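Local coordinates for flocculation protein FLO11 (Saccharomyces cerevisiae, PDB 4UYT) that mediates homotypic cell-cell adhesion in yeast flocculation through its N-terminal adhesin domain, and takes part in substrate adhesion, invasive growth and biofilm formation, at residues Y32-T37 with I51-K56; Y63-K68 with Q122-Q127; F144-G149 with T161-F166. All coordinates share one frame; numbering follows the deposited sequence.

All three contacts lie in the Flo11 domain, the N-terminal adhesin part of the protein, and follow one another in series along the chain. Contact 1 pairs strands 32-43 and 46-55 of one antiparallel sheet. Contact 2 pairs strands 64-70 and 120-125 of another, and strand 143-147 of contact 3 is the next strand of that same sheet. The centres of contacts 1 and 3 are about 10 Å apart; contact 2 lies about 17 Å from each. The interior joins them: Tyr32 reaches Phe123 and Tyr125, and Phe163 packs on Leu34. The two sheets thus face each other across one aromatic core, a sandwich consistent with the fibronectin type III-like description of this domain.

Contact 1 (Y32-T37 with I51-K56); sequences YTLDVT and IHVKGK
Tyr32 lays its ring beside Gly55 on the inner face of the hairpin. The ring occupies the dip over Gly55, which has no side chain. CD2 comes within 3.6 Å of Gly55 CA. On its other flank CD2 meets Val53 CG1 at 4.0 Å. The ring can lean this way because CG stands beside the backbone N, anti to the carbonyl carbon (chi1 -68°). Its far end leaves the hairpin, and OH bonds to Tyr125 OH.

Further along the same face, Leu34 sends out a branch as the next bump. Its CD1 rests against both Val53 CG2, 3.8 Å away, and Ile51 CD1, 4.0 Å away. Val36 CG2 then packs against Ile51 CG2. Phe163 and Phe166 cover parts of this row.

The opposite face is polar. Thr33, Asp35, His52 and Lys54 lie there, and Thr37 CG2 touches His52 CB. A water bridges Thr33 OG1 and His52 O. His52 NE2 bonds to Asp96.

Four backbone bonds set the register. Thr33 N gives to Lys54 O at 2.8 Å, and Lys54 N gives back to Thr33 O; Asp35 and His52 pair in the same two-way fashion. The alternation of an apolar inner face and a polar outer face fits an antiparallel beta hairpin, strands 32-43 and 46-55, in a sheet of a beta sandwich.

Contact 2 (Y63-K68 with Q122-Q127); sequences YLWSLK and QFEYLQ
Two residues, Trp65 and Ser66, face the single Glu124, and the register shifts by one. Glu124 O receives both backbone N-H groups, from Trp65 N at 2.8 Å and from Ser66 N at 3.1 Å. The second uses a lone pair in the carbonyl plane. Beyond the bulge the pairing is regular, with Gln122 N giving a nearly straight bond (172°) to Lys68 O.

The Glu124 side chain returns to the bulge from the outer face. OE1 sits at the edge of the Trp65 indole, in its plane and 3.3 Å from CD1, and the carboxylate and ring are nearly coplanar (5°). Ser66 OG lies 3.0 Å from OE1, at best a weak bond. The backbone carbonyl carbon of Gln127 lies over one face of the indole, toward the rim. Farther along, Lys68 and Gln122 run side by side, Lys68 CE against the Gln122 amide, and a water donates to Gln122 OE1 and is held only weakly by Lys68 NZ.

The inner face is apolar. Leu67 CD1 sits over the centre of the Phe123 ring, 3.5 Å from the centroid, a CH-pi contact. Leu67 CG is anti to the backbone N, and the next turn (chi2 64°) brings CD1 over the ring. Leu64 CD1 lies over the rim of the Tyr125 face, 4.2 Å from its centroid. Phe144 stacks on Phe123.

This is a classic beta bulge in an antiparallel sheet, at the corner that the chain turns at Trp65, with aromatic residues filling the interior of the beta sandwich.

Contact 3 (F144-G149 with T161-F166); sequences FDLSTG and TDFPGF
Asp162 reaches across to Leu146 and Ser147, and its side chain is best followed outward. CB lies 3.7 Å from Ser147 O. CG stands beside the backbone N (chi1 -52°), which brings it to Leu146 CD2 at 3.6 Å. At the tip, OD1 is nearest Leu146 CD2. OD2 accepts the N-H of Ser147 at 2.9 Å on its anti lone pair, and the bond is fairly straight (165°). The same OD2 is close to Leu146 CA, and a water lies within bonding distance of both OD2 and Asp145 O.

Ser147 O answers with two bonds, from Asp162 N and Phe163 N. The carboxylate and the backbone thus hold Ser147 from both its N and its O. Next, Gly149 N gives to Phe163 O at 2.9 Å, while Thr161 OG1 lies 2.8 Å from Gly149 O and is also hydrogen-bonded to Ser159 OG. Leu146 CD1 packs on Phe163 CZ at 3.6 Å.

The loop 161-165 thus runs beside the end of strand 143-147, an edge strand of its sheet. Phe163 faces strand 32-43, helix 21-25 meets Leu146 and Asp162 through Met24, and the loop passes into strand 166-169 at Phe166.

Contact 1 (Y32-T37 with I51-K56)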
loop_
_atom_site.group_PDB
_atom_site.type_symbol
_atom_site.label_atom_id
_atom_site.label_comp_id
_atom_site.label_asym_id
_atom_site.label_seq_id
_atom_site.Cartn_x
_atom_site.Cartn_y
_atom_site.Cartn_z
ATOM N N TYR A 32 6.316 -3.328 8.609
ATOM C CA TYR A 32 6.271 -3.503 7.144
ATOM C C TYR A 32 6.731 -2.192 6.511
ATOM O O TYR A 32 6.595 -1.131 7.110
ATOM C CB TYR A 32 4.847 -3.796 6.646
ATOM C CG TYR A 32 4.279 -5.121 7.060
ATOM C CD1 TYR A 32 3.833 -5.337 8.362
ATOM C CD2 TYR A 32 4.098 -6.148 6.118
ATOM C CE1 TYR A 32 3.273 -6.546 8.732
ATOM C CE2 TYR A 32 3.541 -7.359 6.489
ATOM C CZ TYR A 32 3.140 -7.551 7.801
ATOM O OH TYR A 32 2.570 -8.748 8.164
ATOM N N THR A 33 7.151 -2.298 5.246
ATOM C CA THR A 33 7.423 -1.166 4.402
ATOM C C THR A 33 6.619 -1.273 3.120
ATOM O O THR A 33 6.235 -2.361 2.683
ATOM C CB THR A 33 8.926 -1.044 4.061
ATOM O OG1 THR A 33 9.353 -2.221 3.380
ATOM C CG2 THR A 33 9.774 -0.825 5.327
ATOM N N LEU A 34 6.413 -0.126 2.487
ATOM C CA LEU A 34 5.736 -0.033 1.198
ATOM C C LEU A 34 6.515 0.894 0.303
ATOM O O LEU A 34 6.902 1.979 0.739
ATOM C CB LEU A 34 4.280 0.444 1.378
ATOM C CG LEU A 34 3.453 0.569 0.097
ATOM C CD1 LEU A 34 1.969 0.305 0.370
ATOM C CD2 LEU A 34 3.606 1.907 -0.608
ATOM N N ASP A 35 6.703 0.484 -0.954
ATOM C CA ASP A 35 7.253 1.337 -1.976
ATOM C C ASP A 35 6.309 1.308 -3.183
ATOM O O ASP A 35 5.694 0.311 -3.481
ATOM C CB ASP A 35 8.654 0.854 -2.382
ATOM C CG ASP A 35 9.437 1.865 -3.153
ATOM O OD1 ASP A 35 9.071 3.057 -3.175
ATOM O OD2 ASP A 35 10.500 1.455 -3.680
ATOM N N VAL A 36 6.249 2.413 -3.883
ATOM C CA VAL A 36 5.528 2.520 -5.169
ATOM C C VAL A 36 6.591 2.414 -6.244
ATOM O O VAL A 36 7.433 3.293 -6.386
ATOM C CB VAL A 36 4.719 3.820 -5.275
ATOM C CG1 VAL A 36 4.072 3.893 -6.662
ATOM C CG2 VAL A 36 3.675 3.913 -4.173
ATOM N N THR A 37 6.595 1.292 -6.955
ATOM C CA THR A 37 7.666 0.973 -7.861
ATOM C C THR A 37 7.433 1.357 -9.323
ATOM O O THR A 37 8.388 1.446 -10.083
ATOM C CB THR A 37 8.014 -0.515 -7.779
ATOM O OG1 THR A 37 6.870 -1.279 -8.145
ATOM C CG2 THR A 37 8.465 -0.890 -6.358
ATOM N N ILE A 51 2.703 -1.400 -6.215
ATOM C CA ILE A 51 3.288 -1.321 -4.900
ATOM C C ILE A 51 4.050 -2.597 -4.573
ATOM O O ILE A 51 3.698 -3.666 -5.070
ATOM C CB ILE A 51 2.239 -0.998 -3.803
ATOM C CG1 ILE A 51 1.193 -2.105 -3.638
ATOM C CG2 ILE A 51 1.598 0.345 -4.084
ATOM C CD1 ILE A 51 0.249 -1.937 -2.456
ATOM N N HIS A 52 5.056 -2.461 -3.700
ATOM C CA HIS A 52 5.822 -3.564 -3.187
ATOM C C HIS A 52 5.831 -3.426 -1.677
ATOM O O HIS A 52 6.346 -2.434 -1.149
ATOM C CB HIS A 52 7.243 -3.536 -3.742
ATOM C CG HIS A 52 8.104 -4.672 -3.294
ATOM N ND1 HIS A 52 9.471 -4.623 -3.338
ATOM C CD2 HIS A 52 7.779 -5.898 -2.838
ATOM C CE1 HIS A 52 9.952 -5.775 -2.926
ATOM N NE2 HIS A 52 8.945 -6.563 -2.612
ATOM N N VAL A 53 5.279 -4.409 -0.979
ATOM C CA VAL A 53 5.150 -4.418 0.467
ATOM C C VAL A 53 6.012 -5.527 1.031
ATOM O O VAL A 53 5.960 -6.639 0.539
ATOM C CB VAL A 53 3.680 -4.605 0.893
ATOM C CG1 VAL A 53 3.528 -4.714 2.386
ATOM C CG2 VAL A 53 2.857 -3.434 0.366
ATOM N N LYS A 54 6.830 -5.190 2.029
ATOM C CA LYS A 54 7.667 -6.171 2.701
ATOM C C LYS A 54 7.467 -6.108 4.189
ATOM O O LYS A 54 7.263 -5.044 4.757
ATOM C CB LYS A 54 9.137 -5.934 2.386
ATOM C CG LYS A 54 9.500 -6.068 0.911
ATOM C CD LYS A 54 10.923 -5.547 0.794
ATOM C CE LYS A 54 11.680 -5.974 -0.434
ATOM N NZ LYS A 54 13.137 -6.064 -0.151
ATOM N N GLY A 55 7.494 -7.282 4.802
ATOM C CA GLY A 55 7.489 -7.415 6.245
ATOM C C GLY A 55 8.902 -7.633 6.783
ATOM O O GLY A 55 9.761 -8.169 6.079
ATOM N N LYS A 56 9.141 -7.251 8.034
ATOM C CA LYS A 56 10.479 -7.366 8.612
ATOM C C LYS A 56 10.974 -8.808 8.648
ATOM O O LYS A 56 12.143 -9.090 8.366
ATOM C CB LYS A 56 10.496 -6.772 10.031
ATOM C CG LYS A 56 11.886 -6.675 10.639
ATOM C CD LYS A 56 11.991 -5.649 11.760
ATOM C CE LYS A 56 13.405 -5.546 12.312
ATOM N NZ LYS A 56 13.569 -4.302 13.122
HETATM O O HOH W 1 8.708 -2.299 0.625
HETATM O O HOH W 2 10.957 -1.502 -3.393
#

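Contact 2 (Y63-K68 with Q122-Q127)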
loop_
_atom_site.group_PDB
_atom_site.type_symbol
_atom_site.label_atom_id
_atom_site.label_comp_id
_atom_site.label_asym_id
_atom_site.label_seq_id
_atom_site.Cartn_x
_atom_site.Cartn_y
_atom_site.Cartn_z
ATOM N N TYR A 63 -0.360 -18.780 7.354
ATOM C CA TYR A 63 -0.924 -18.004 8.457
ATOM C C TYR A 63 -1.987 -16.993 8.012
ATOM O O TYR A 63 -2.698 -16.448 8.845
ATOM C CB TYR A 63 0.183 -17.252 9.188
ATOM C CG TYR A 63 1.222 -18.113 9.866
ATOM C CD1 TYR A 63 0.943 -18.751 11.070
ATOM C CD2 TYR A 63 2.471 -18.299 9.300
ATOM C CE1 TYR A 63 1.890 -19.540 11.697
ATOM C CE2 TYR A 63 3.421 -19.091 9.914
ATOM C CZ TYR A 63 3.123 -19.706 11.115
ATOM O OH TYR A 63 4.076 -20.491 11.716
ATOM N N LEU A 64 -2.057 -16.730 6.708
ATOM C CA LEU A 64 -2.925 -15.687 6.165
ATOM C C LEU A 64 -4.345 -16.168 5.865
ATOM O O LEU A 64 -4.546 -17.188 5.217
ATOM C CB LEU A 64 -2.303 -15.136 4.891
ATOM C CG LEU A 64 -2.985 -13.892 4.311
ATOM C CD1 LEU A 64 -2.764 -12.675 5.198
ATOM C CD2 LEU A 64 -2.464 -13.625 2.916
ATOM N N TRP A 65 -5.337 -15.396 6.318
ATOM C CA TRP A 65 -6.739 -15.623 5.960
ATOM C C TRP A 65 -7.184 -14.678 4.828
ATOM O O TRP A 65 -7.775 -15.117 3.845
ATOM C CB TRP A 65 -7.638 -15.495 7.197
ATOM C CG TRP A 65 -9.082 -15.679 6.911
ATOM C CD1 TRP A 65 -10.055 -14.748 7.059
ATOM C CD2 TRP A 65 -9.729 -16.865 6.429
ATOM N NE1 TRP A 65 -11.279 -15.272 6.701
ATOM C CE2 TRP A 65 -11.103 -16.571 6.303
ATOM C CE3 TRP A 65 -9.281 -18.134 6.068
ATOM C CZ2 TRP A 65 -12.040 -17.515 5.869
ATOM C CZ3 TRP A 65 -10.217 -19.076 5.637
ATOM C CH2 TRP A 65 -11.576 -18.749 5.527
ATOM N N SER A 66 -6.878 -13.394 4.956
ATOM C CA SER A 66 -7.278 -12.471 3.919
ATOM C C SER A 66 -6.381 -11.251 3.906
ATOM O O SER A 66 -5.799 -10.851 4.924
ATOM C CB SER A 66 -8.732 -12.049 4.111
ATOM O OG SER A 66 -8.890 -11.268 5.287
ATOM N N LEU A 67 -6.309 -10.654 2.726
ATOM C CA LEU A 67 -5.486 -9.473 2.487
ATOM C C LEU A 67 -6.188 -8.669 1.406
ATOM O O LEU A 67 -6.500 -9.195 0.338
ATOM C CB LEU A 67 -4.093 -9.904 2.036
ATOM C CG LEU A 67 -3.109 -8.766 1.781
ATOM C CD1 LEU A 67 -2.814 -8.006 3.051
ATOM C CD2 LEU A 67 -1.828 -9.312 1.179
ATOM N N LYS A 68 -6.435 -7.395 1.686
ATOM C CA LYS A 68 -7.074 -6.559 0.690
ATOM C C LYS A 68 -6.662 -5.139 0.898
ATOM O O LYS A 68 -6.380 -4.693 2.017
ATOM C CB LYS A 68 -8.580 -6.687 0.720
ATOM C CG LYS A 68 -9.258 -6.367 2.013
ATOM C CD LYS A 68 -10.777 -6.437 1.816
ATOM C CE LYS A 68 -11.522 -6.342 3.114
ATOM N NZ LYS A 68 -12.977 -6.450 2.813
ATOM N N GLN A 122 -5.540 -4.158 4.644
ATOM C CA GLN A 122 -6.158 -4.873 5.742
ATOM C C GLN A 122 -5.640 -6.298 5.705
ATOM O O GLN A 122 -5.888 -7.047 4.752
ATOM C CB GLN A 122 -7.674 -4.828 5.586
ATOM C CG GLN A 122 -8.472 -5.554 6.646
ATOM C CD GLN A 122 -9.942 -5.623 6.274
ATOM O OE1 GLN A 122 -10.579 -4.608 6.036
ATOM N NE2 GLN A 122 -10.467 -6.827 6.179
ATOM N N PHE A 123 -4.949 -6.665 6.790
ATOM C CA PHE A 123 -4.406 -8.001 6.968
ATOM C C PHE A 123 -5.260 -8.746 7.996
ATOM O O PHE A 123 -5.580 -8.210 9.064
ATOM C CB PHE A 123 -3.002 -7.927 7.558
ATOM C CG PHE A 123 -1.925 -7.404 6.628
ATOM C CD1 PHE A 123 -1.822 -6.050 6.349
ATOM C CD2 PHE A 123 -0.972 -8.259 6.100
ATOM C CE1 PHE A 123 -0.817 -5.581 5.518
ATOM C CE2 PHE A 123 0.062 -7.789 5.307
ATOM C CZ PHE A 123 0.147 -6.448 5.028
ATOM N N GLU A 124 -5.564 -9.998 7.697
ATOM C CA GLU A 124 -6.149 -10.891 8.686
ATOM C C GLU A 124 -5.341 -12.166 8.655
ATOM O O GLU A 124 -5.438 -12.956 7.716
ATOM C CB GLU A 124 -7.625 -11.202 8.385
ATOM C CG GLU A 124 -8.569 -10.023 8.503
ATOM C CD GLU A 124 -10.024 -10.374 8.195
ATOM O OE1 GLU A 124 -10.343 -11.542 7.879
ATOM O OE2 GLU A 124 -10.862 -9.454 8.260
ATOM N N TYR A 125 -4.586 -12.384 9.729
ATOM C CA TYR A 125 -3.896 -13.631 9.958
ATOM C C TYR A 125 -4.636 -14.448 11.015
ATOM O O TYR A 125 -5.344 -13.912 11.871
ATOM C CB TYR A 125 -2.487 -13.365 10.473
ATOM C CG TYR A 125 -1.531 -12.685 9.507
ATOM C CD1 TYR A 125 -0.795 -13.437 8.598
ATOM C CD2 TYR A 125 -1.261 -11.319 9.589
ATOM C CE1 TYR A 125 0.139 -12.856 7.747
ATOM C CE2 TYR A 125 -0.317 -10.732 8.759
ATOM C CZ TYR A 125 0.392 -11.497 7.839
ATOM O OH TYR A 125 1.371 -10.967 7.021
ATOM N N LEU A 126 -4.471 -15.757 10.941
ATOM C CA LEU A 126 -4.961 -16.660 11.985
ATOM C C LEU A 126 -6.479 -16.656 12.141
ATOM O O LEU A 126 -6.982 -16.992 13.210
ATOM C CB LEU A 126 -4.321 -16.351 13.358
ATOM C CG LEU A 126 -2.818 -16.536 13.557
ATOM C CD1 LEU A 126 -2.506 -16.507 15.046
ATOM C CD2 LEU A 126 -2.313 -17.838 12.951
ATOM N N GLN A 127 -7.208 -16.302 11.094
ATOM C CA GLN A 127 -8.659 -16.388 11.091
ATOM C C GLN A 127 -9.052 -17.524 10.180
ATOM O O GLN A 127 -8.228 -18.039 9.418
ATOM C CB GLN A 127 -9.291 -15.071 10.635
ATOM C CG GLN A 127 -9.048 -13.905 11.589
ATOM C CD GLN A 127 -9.601 -14.134 12.988
ATOM O OE1 GLN A 127 -9.021 -13.689 13.981
ATOM N NE2 GLN A 127 -10.719 -14.834 13.075
HETATM O O HOH W 3 -12.476 -12.269 5.795
HETATM O O HOH W 4 -8.372 -8.601 4.802
HETATM O O HOH W 5 -13.111 -4.124 4.998
#

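Contact 3 (F144-G149 with T161-F166)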
loop_
_atom_site.group_PDB
_atom_site.type_symbol
_atom_site.label_atom_id
_atom_site.label_comp_id
_atom_site.label_asym_id
_atom_site.label_seq_id
_atom_site.Cartn_x
_atom_site.Cartn_y
_atom_site.Cartn_z
ATOM N N PHE A 144 -5.053 -6.324 11.433
ATOM C CA PHE A 144 -4.703 -4.923 11.489
ATOM C C PHE A 144 -4.782 -4.323 10.106
ATOM O O PHE A 144 -4.795 -5.026 9.090
ATOM C CB PHE A 144 -3.282 -4.758 12.064
ATOM C CG PHE A 144 -2.216 -5.524 11.306
ATOM C CD1 PHE A 144 -1.561 -4.977 10.196
ATOM C CD2 PHE A 144 -1.853 -6.796 11.699
ATOM C CE1 PHE A 144 -0.595 -5.703 9.498
ATOM C CE2 PHE A 144 -0.885 -7.509 11.023
ATOM C CZ PHE A 144 -0.263 -6.973 9.907
ATOM N N ASP A 145 -4.857 -3.005 10.105
ATOM C CA ASP A 145 -4.838 -2.219 8.884
ATOM C C ASP A 145 -3.588 -1.366 8.908
ATOM O O ASP A 145 -3.289 -0.771 9.948
ATOM C CB ASP A 145 -6.044 -1.285 8.818
ATOM C CG ASP A 145 -7.366 -2.008 8.659
ATOM O OD1 ASP A 145 -7.405 -3.215 8.360
ATOM O OD2 ASP A 145 -8.392 -1.322 8.798
ATOM N N LEU A 146 -2.871 -1.281 7.799
ATOM C CA LEU A 146 -1.715 -0.412 7.620
ATOM C C LEU A 146 -2.092 0.653 6.615
ATOM O O LEU A 146 -2.551 0.355 5.510
ATOM C CB LEU A 146 -0.516 -1.182 7.120
ATOM C CG LEU A 146 -0.031 -2.277 8.064
ATOM C CD1 LEU A 146 1.211 -2.940 7.485
ATOM C CD2 LEU A 146 0.219 -1.777 9.481
ATOM N N SER A 147 -1.872 1.897 6.999
ATOM C CA SER A 147 -2.298 3.017 6.198
ATOM C C SER A 147 -1.133 3.777 5.574
ATOM O O SER A 147 -0.051 3.844 6.149
ATOM C CB SER A 147 -3.103 3.968 7.057
ATOM O OG SER A 147 -2.273 4.490 8.066
ATOM N N THR A 148 -1.398 4.428 4.437
ATOM C CA THR A 148 -0.408 5.286 3.813
ATOM C C THR A 148 -0.701 6.743 4.141
ATOM O O THR A 148 -1.846 7.140 4.362
ATOM C CB THR A 148 -0.383 5.138 2.264
ATOM O OG1 THR A 148 -1.603 5.629 1.689
ATOM C CG2 THR A 148 -0.222 3.716 1.832
ATOM N N GLY A 149 0.347 7.552 4.050
ATOM C CA GLY A 149 0.175 8.971 3.965
ATOM C C GLY A 149 1.248 9.785 4.670
ATOM O O GLY A 149 1.941 9.305 5.584
ATOM N N THR A 161 0.426 7.262 10.334
ATOM C CA THR A 161 0.278 6.253 9.278
ATOM C C THR A 161 1.471 5.294 9.389
ATOM O O THR A 161 2.446 5.536 10.109
ATOM C CB THR A 161 0.299 6.864 7.862
ATOM O OG1 THR A 161 1.617 7.321 7.600
ATOM C CG2 THR A 161 -0.721 7.976 7.743
ATOM N N ASP A 162 1.366 4.200 8.655
ATOM C CA ASP A 162 2.356 3.153 8.651
ATOM C C ASP A 162 3.318 3.180 7.478
ATOM O O ASP A 162 4.406 2.589 7.560
ATOM C CB ASP A 162 1.619 1.825 8.712
ATOM C CG ASP A 162 0.640 1.815 9.865
ATOM O OD1 ASP A 162 1.115 1.840 11.030
ATOM O OD2 ASP A 162 -0.573 1.898 9.586
ATOM N N PHE A 163 2.898 3.841 6.404
ATOM C CA PHE A 163 3.662 3.893 5.184
ATOM C C PHE A 163 3.643 5.322 4.661
ATOM O O PHE A 163 2.646 6.009 4.858
ATOM C CB PHE A 163 2.996 3.059 4.081
ATOM C CG PHE A 163 2.799 1.600 4.377
ATOM C CD1 PHE A 163 3.849 0.813 4.814
ATOM C CD2 PHE A 163 1.587 1.001 4.085
ATOM C CE1 PHE A 163 3.659 -0.549 4.950
ATOM C CE2 PHE A 163 1.411 -0.350 4.206
ATOM C CZ PHE A 163 2.440 -1.117 4.666
ATOM N N PRO A 164 4.703 5.752 3.987
ATOM C CA PRO A 164 4.687 7.073 3.385
ATOM C C PRO A 164 3.630 7.226 2.312
ATOM O O PRO A 164 3.188 6.279 1.669
ATOM C CB PRO A 164 6.099 7.202 2.758
ATOM C CG PRO A 164 6.637 5.815 2.656
ATOM C CD PRO A 164 5.950 5.013 3.698
ATOM N N GLY A 165 3.207 8.467 2.132
ATOM C CA GLY A 165 2.597 8.870 0.875
ATOM C C GLY A 165 3.631 9.119 -0.211
ATOM O O GLY A 165 4.843 9.248 0.071
ATOM N N PHE A 166 3.167 9.171 -1.459
ATOM C CA PHE A 166 3.999 9.309 -2.644
ATOM C C PHE A 166 3.374 10.307 -3.570
ATOM O O PHE A 166 2.150 10.521 -3.554
ATOM C CB PHE A 166 4.142 7.970 -3.373
ATOM C CG PHE A 166 4.972 6.990 -2.621
ATOM C CD1 PHE A 166 4.422 6.227 -1.595
ATOM C CD2 PHE A 166 6.328 6.811 -2.942
ATOM C CE1 PHE A 166 5.228 5.355 -0.882
ATOM C CE2 PHE A 166 7.117 5.916 -2.226
ATOM C CZ PHE A 166 6.555 5.193 -1.217
HETATM O O HOH W 6 -2.134 1.025 11.633
#